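Local coordinates for BexL (Amycolatopsis orientalis, PDB 4XRW), which probably cyclises and aromatises a polyketide chain, as a di-domain aromatase/cyclase of the type II polyketide synthase pathway that makes BE-7585A, at residues R39-V44 with S84-D89; I95-E100 with G111-E116. All coordinates share one frame; numbering follows the deposited sequence.

Interaction 1: R39-V44 with S84-D89; sequences RLVAEV and SRRELD
In the N-terminal helix-grip domain, Arg-86 of strand 80-89 binds the C-terminal end of helix 34-42. The guanidinium group meets two successive backbone carbonyls, those of Val-41 and Ala-42. Both oxygens lie at its edge, close to its plane. Arg-86 NH1 donates to Val-41 O at 3.0 Å, nearly straight at 166°, and comes from above the carbonyl plane. Arg-86 NH2 donates to Ala-42 O at 2.8 Å, more bent at 141° and tilted out of that carbonyl's plane. The two bonds fix the rotation of the flat group. The chain of Arg-86 reaches the helix with a bend at chi3 (-58°). Glu-43 is the first residue to leave the helical conformation, so the arginine binds carbonyls of the last turn. Its positive charge there would suit the negative end of the helix dipole. Arg-86 NH2 also forms a salt bridge with Glu-67 on the neighbouring strand, and Val-41 O also accepts a bond from Trp-47 NE1. Apolar groups complete the contact. The methyl Ala-42 CB meets Leu-88 CD2 at 4.0 Å. The Val-44 and Arg-86 side chains pass alongside one another, pointing opposite ways. Val-44 CG1 comes within 3.5 Å of Arg-86 NH2, obliquely to the guanidinium plane.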
loop_
_atom_site.group_PDB
_atom_site.type_symbol
_atom_site.label_atom_id
_atom_site.label_comp_id
_atom_site.label_asym_id
_atom_site.label_seq_id
_atom_site.Cartn_x
_atom_site.Cartn_y
_atom_site.Cartn_z
ATOM N N ARG A 39 4.148 -11.587 12.397
ATOM C CA ARG A 39 4.836 -11.633 11.108
ATOM C C ARG A 39 4.374 -10.524 10.173
ATOM O O ARG A 39 5.179 -9.968 9.436
ATOM C CB ARG A 39 4.631 -12.993 10.433
ATOM C CG ARG A 39 5.398 -13.148 9.129
ATOM C CD ARG A 39 5.016 -14.420 8.381
ATOM N NE ARG A 39 3.754 -14.290 7.642
ATOM C CZ ARG A 39 3.621 -13.656 6.473
ATOM N NH1 ARG A 39 4.668 -13.049 5.897
ATOM N NH2 ARG A 39 2.433 -13.604 5.887
ATOM N N LEU A 40 3.084 -10.197 10.195
ATOM C CA LEU A 40 2.554 -9.199 9.254
ATOM C C LEU A 40 3.004 -7.781 9.600
ATOM O O LEU A 40 3.188 -6.929 8.713
ATOM C CB LEU A 40 1.024 -9.280 9.198
ATOM C CG LEU A 40 0.449 -10.553 8.538
ATOM C CD1 LEU A 40 -1.008 -10.744 8.916
ATOM C CD2 LEU A 40 0.566 -10.490 7.024
ATOM N N VAL A 41 3.213 -7.524 10.884
ATOM C CA VAL A 41 3.707 -6.225 11.304
ATOM C C VAL A 41 5.227 -6.192 11.237
ATOM O O VAL A 41 5.828 -5.148 10.954
ATOM C CB VAL A 41 3.219 -5.887 12.709
ATOM C CG1 VAL A 41 3.699 -4.492 13.143
ATOM C CG2 VAL A 41 1.674 -5.980 12.765
ATOM N N ALA A 42 5.867 -7.325 11.476
ATOM C CA ALA A 42 7.331 -7.342 11.476
ATOM C C ALA A 42 7.887 -7.253 10.050
ATOM O O ALA A 42 8.888 -6.553 9.802
ATOM C CB ALA A 42 7.845 -8.590 12.172
ATOM N N GLU A 43 7.240 -7.942 9.118
ATOM C CA GLU A 43 7.689 -7.983 7.723
ATOM C C GLU A 43 6.967 -6.903 6.881
ATOM O O GLU A 43 5.801 -7.049 6.523
ATOM C CB GLU A 43 7.473 -9.379 7.157
ATOM C CG GLU A 43 8.273 -10.445 7.945
ATOM C CD GLU A 43 8.202 -11.852 7.336
ATOM O OE1 GLU A 43 7.576 -12.031 6.264
ATOM O OE2 GLU A 43 8.785 -12.779 7.946
ATOM N N VAL A 44 7.676 -5.811 6.612
ATOM C CA VAL A 44 7.037 -4.565 6.156
ATOM C C VAL A 44 6.496 -4.624 4.746
ATOM O O VAL A 44 5.747 -3.751 4.329
ATOM C CB VAL A 44 8.023 -3.375 6.265
ATOM C CG1 VAL A 44 8.561 -3.286 7.694
ATOM C CG2 VAL A 44 9.153 -3.499 5.281
ATOM N N SER A 84 11.570 5.546 10.531
ATOM C CA SER A 84 11.302 4.945 11.815
ATOM C C SER A 84 12.434 3.968 12.119
ATOM O O SER A 84 12.916 3.229 11.235
ATOM C CB SER A 84 9.938 4.227 11.791
ATOM O OG SER A 84 9.585 3.704 13.076
ATOM N N ARG A 85 12.843 3.947 13.375
ATOM C CA ARG A 85 13.787 2.968 13.872
ATOM C C ARG A 85 13.058 1.937 14.687
ATOM O O ARG A 85 12.267 2.301 15.555
ATOM C CB ARG A 85 14.866 3.633 14.720
ATOM C CG ARG A 85 15.901 2.670 15.247
ATOM C CD ARG A 85 16.986 3.408 15.991
ATOM N NE ARG A 85 18.097 2.524 16.301
ATOM C CZ ARG A 85 19.247 2.494 15.627
ATOM N NH1 ARG A 85 19.471 3.321 14.605
ATOM N NH2 ARG A 85 20.189 1.637 15.990
ATOM N N ARG A 86 13.304 0.666 14.397
ATOM C CA ARG A 86 12.603 -0.418 15.094
ATOM C C ARG A 86 13.574 -1.438 15.670
ATOM O O ARG A 86 14.673 -1.644 15.155
ATOM C CB ARG A 86 11.606 -1.142 14.184
ATOM C CG ARG A 86 10.705 -0.209 13.362
ATOM C CD ARG A 86 9.454 -0.945 12.863
ATOM N NE ARG A 86 9.800 -2.094 12.062
ATOM C CZ ARG A 86 8.968 -3.083 11.740
ATOM N NH1 ARG A 86 7.705 -3.106 12.173
ATOM N NH2 ARG A 86 9.432 -4.057 11.001
ATOM N N GLU A 87 13.134 -2.032 16.766
ATOM C CA GLU A 87 13.793 -3.175 17.367
ATOM C C GLU A 87 12.800 -4.309 17.465
ATOM O O GLU A 87 11.739 -4.161 18.108
ATOM C CB GLU A 87 14.331 -2.837 18.757
ATOM C CG GLU A 87 15.489 -1.857 18.724
ATOM C CD GLU A 87 15.040 -0.399 18.823
ATOM O OE1 GLU A 87 14.048 -0.105 19.544
ATOM O OE2 GLU A 87 15.697 0.458 18.190
ATOM N N LEU A 88 13.169 -5.450 16.891
ATOM C CA LEU A 88 12.254 -6.593 16.781
ATOM C C LEU A 88 12.618 -7.698 17.795
ATOM O O LEU A 88 13.775 -8.051 17.915
ATOM C CB LEU A 88 12.289 -7.160 15.375
ATOM C CG LEU A 88 11.432 -6.448 14.301
ATOM C CD1 LEU A 88 11.852 -5.015 14.111
ATOM C CD2 LEU A 88 11.518 -7.187 12.980
ATOM N N ASP A 89 11.633 -8.237 18.503
ATOM C CA ASP A 89 11.871 -9.339 19.455
ATOM C C ASP A 89 10.862 -10.452 19.165
ATOM O O ASP A 89 9.789 -10.492 19.749
ATOM C CB ASP A 89 11.756 -8.839 20.905
ATOM C CG ASP A 89 12.132 -9.909 21.940
ATOM O OD1 ASP A 89 12.192 -11.121 21.596
ATOM O OD2 ASP A 89 12.340 -9.514 23.101
#

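Interaction 2: I95-E100 with G111-E116; sequences ISFHQE and GTWIVE
Phe-97 folds its ring over the backbone of Gly-111, its partner on the adjacent antiparallel strand. With chi1 at 55°, Phe-97 CG is flanked by both backbone N and C, and the ring swings across the strand pair. From CB outward, Phe-97 CG is the first ring atom, 3.8 Å from Gly-111 O. One side of the ring then runs through CD1, close to Gly-111 N, and CE1, close to Gly-111 CA. On the other side CD2 faces the carbonyl of Gly-111. Phe-97 CE2 goes further, reaching Gly-111 C at 3.3 Å and Trp-113 CD1 at 3.5 Å. At the tip, Phe-97 CZ lies 3.4 Å from Gly-111 CA. Gly-111 CA makes a CH-pi contact over the face of the Phe-97 ring, 3.6 Å from its centroid. Strands 94-99 and 106-117 form a beta hairpin in the antiparallel sheet of the helix-grip fold. Phe-97 with Gly-111 and Ile-95 with Trp-113 are hydrogen-bonded pairs, each with two backbone bonds. Between them, Ser-96 and Thr-112 form a non-hydrogen-bonded pair, with their side chains on the other face of the sheet. The Phe-97 ring and the five-membered ring of Trp-113 meet obliquely, with planes at 40°. Beside them, Ile-95 CB packs on Trp-113 CB at 4.2 Å. Trp-113 NE1 hydrogen-bonds to a bound MES molecule.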
loop_
_atom_site.group_PDB
_atom_site.type_symbol
_atom_site.label_atom_id
_atom_site.label_comp_id
_atom_site.label_asym_id
_atom_site.label_seq_id
_atom_site.Cartn_x
_atom_site.Cartn_y
_atom_site.Cartn_z
ATOM N N ILE A 95 7.588 -5.492 19.057
ATOM C CA ILE A 95 8.249 -4.612 18.099
ATOM C C ILE A 95 8.225 -3.203 18.695
ATOM O O ILE A 95 7.158 -2.626 18.865
ATOM C CB ILE A 95 7.553 -4.586 16.736
ATOM C CG1 ILE A 95 7.494 -5.996 16.134
ATOM C CG2 ILE A 95 8.315 -3.631 15.795
ATOM C CD1 ILE A 95 6.606 -6.099 14.988
ATOM N N SER A 96 9.393 -2.665 19.017
ATOM C CA SER A 96 9.528 -1.277 19.448
ATOM C C SER A 96 9.794 -0.399 18.250
ATOM O O SER A 96 10.577 -0.780 17.377
ATOM C CB SER A 96 10.678 -1.137 20.440
ATOM O OG SER A 96 10.598 -2.160 21.409
ATOM N N PHE A 97 9.157 0.757 18.184
ATOM C CA PHE A 97 9.436 1.662 17.072
ATOM C C PHE A 97 9.583 3.073 17.592
ATOM O O PHE A 97 9.066 3.405 18.658
ATOM C CB PHE A 97 8.345 1.578 15.995
ATOM C CG PHE A 97 6.944 1.812 16.510
ATOM C CD1 PHE A 97 6.382 3.079 16.463
ATOM C CD2 PHE A 97 6.179 0.761 17.006
ATOM C CE1 PHE A 97 5.087 3.308 16.914
ATOM C CE2 PHE A 97 4.895 0.978 17.437
ATOM C CZ PHE A 97 4.342 2.231 17.398
ATOM N N HIS A 98 10.319 3.891 16.848
ATOM C CA HIS A 98 10.609 5.258 17.235
ATOM C C HIS A 98 10.622 6.119 15.973
ATOM O O HIS A 98 11.403 5.875 15.066
ATOM C CB HIS A 98 11.949 5.344 17.968
ATOM C CG HIS A 98 12.185 4.204 18.913
ATOM N ND1 HIS A 98 11.729 4.212 20.216
ATOM C CD2 HIS A 98 12.792 3.005 18.735
ATOM C CE1 HIS A 98 12.062 3.078 20.807
ATOM N NE2 HIS A 98 12.715 2.330 19.933
ATOM N N GLN A 99 9.728 7.100 15.926
ATOM C CA GLN A 99 9.632 8.043 14.819
ATOM C C GLN A 99 10.863 8.948 14.817
ATOM O O GLN A 99 11.189 9.525 15.857
ATOM C CB GLN A 99 8.337 8.843 14.988
ATOM C CG GLN A 99 7.899 9.722 13.840
ATOM C CD GLN A 99 6.542 10.352 14.145
ATOM O OE1 GLN A 99 6.452 11.533 14.503
ATOM N NE2 GLN A 99 5.481 9.544 14.049
ATOM N N GLU A 100 11.571 9.058 13.695
ATOM C CA GLU A 100 12.880 9.746 13.714
ATOM C C GLU A 100 12.838 11.241 13.589
ATOM O O GLU A 100 13.731 11.913 14.117
ATOM C CB GLU A 100 13.811 9.216 12.617
ATOM C CG GLU A 100 14.178 7.746 12.764
ATOM C CD GLU A 100 15.363 7.327 11.916
ATOM O OE1 GLU A 100 15.528 7.851 10.796
ATOM O OE2 GLU A 100 16.151 6.459 12.391
ATOM N N GLY A 111 6.628 3.796 20.227
ATOM C CA GLY A 111 5.556 2.865 20.499
ATOM C C GLY A 111 6.058 1.436 20.535
ATOM O O GLY A 111 7.235 1.149 20.269
ATOM N N THR A 112 5.145 0.537 20.875
ATOM C CA THR A 112 5.442 -0.867 20.947
ATOM C C THR A 112 4.217 -1.641 20.528
ATOM O O THR A 112 3.099 -1.313 20.948
ATOM C CB THR A 112 5.857 -1.316 22.383
ATOM O OG1 THR A 112 6.766 -0.379 22.956
ATOM C CG2 THR A 112 6.519 -2.666 22.344
ATOM N N TRP A 113 4.441 -2.626 19.662
ATOM C CA TRP A 113 3.473 -3.666 19.358
ATOM C C TRP A 113 3.792 -4.852 20.244
ATOM O O TRP A 113 4.954 -5.244 20.360
ATOM C CB TRP A 113 3.547 -4.125 17.893
ATOM C CG TRP A 113 3.141 -3.076 16.897
ATOM C CD1 TRP A 113 3.975 -2.210 16.243
ATOM C CD2 TRP A 113 1.824 -2.793 16.437
ATOM N NE1 TRP A 113 3.242 -1.403 15.405
ATOM C CE2 TRP A 113 1.922 -1.730 15.514
ATOM C CE3 TRP A 113 0.559 -3.326 16.720
ATOM C CZ2 TRP A 113 0.813 -1.194 14.876
ATOM C CZ3 TRP A 113 -0.537 -2.792 16.077
ATOM C CH2 TRP A 113 -0.406 -1.747 15.164
ATOM N N ILE A 114 2.762 -5.446 20.822
ATOM C CA ILE A 114 2.931 -6.662 21.614
ATOM C C ILE A 114 1.795 -7.571 21.193
ATOM O O ILE A 114 0.628 -7.190 21.292
ATOM C CB ILE A 114 2.881 -6.408 23.133
ATOM C CG1 ILE A 114 3.895 -5.349 23.576
ATOM C CG2 ILE A 114 3.170 -7.704 23.886
ATOM C CD1 ILE A 114 3.588 -4.736 24.948
ATOM N N VAL A 115 2.119 -8.752 20.689
ATOM C CA VAL A 115 1.109 -9.673 20.228
ATOM C C VAL A 115 1.083 -10.896 21.151
ATOM O O VAL A 115 2.098 -11.559 21.334
ATOM C CB VAL A 115 1.353 -10.097 18.799
ATOM C CG1 VAL A 115 0.173 -10.896 18.293
ATOM C CG2 VAL A 115 1.577 -8.850 17.917
ATOM N N GLU A 116 -0.083 -11.160 21.738
ATOM C CA GLU A 116 -0.239 -12.206 22.759
ATOM C C GLU A 116 -1.216 -13.287 22.272
ATOM O O GLU A 116 -2.304 -12.975 21.767
ATOM C CB GLU A 116 -0.720 -11.593 24.082
ATOM C CG GLU A 116 0.322 -10.654 24.726
ATOM C CD GLU A 116 -0.187 -9.875 25.944
ATOM O OE1 GLU A 116 -1.408 -9.902 26.206
ATOM O OE2 GLU A 116 0.647 -9.227 26.631
#

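How the interactions relate
Interactions 1 and 2 lie in one domain, with centres about 8 Å apart. Strands 80-89 and 94-99 join them as sheet neighbours. Arg-85 O and His-98 N are 2.8 Å apart, a probable backbone hydrogen bond. Glu-87 OE1 and His-98 NE2, also 2.8 Å apart, probably add a side-chain bond. Arg-86 CB packs against Ser-96 O at 3.4 Å. Ile-95 and Trp-113, on one sheet face, both touch Val-41 of interaction 1. A bound MES lies about 3 Å from the Trp-113 side chain and about 5 Å from that of Val-41. The MES probably comes from the crystallisation liquor, but its place is consistent with an interior pocket between the sheet and helix 138-166, which Trp-113 also touches.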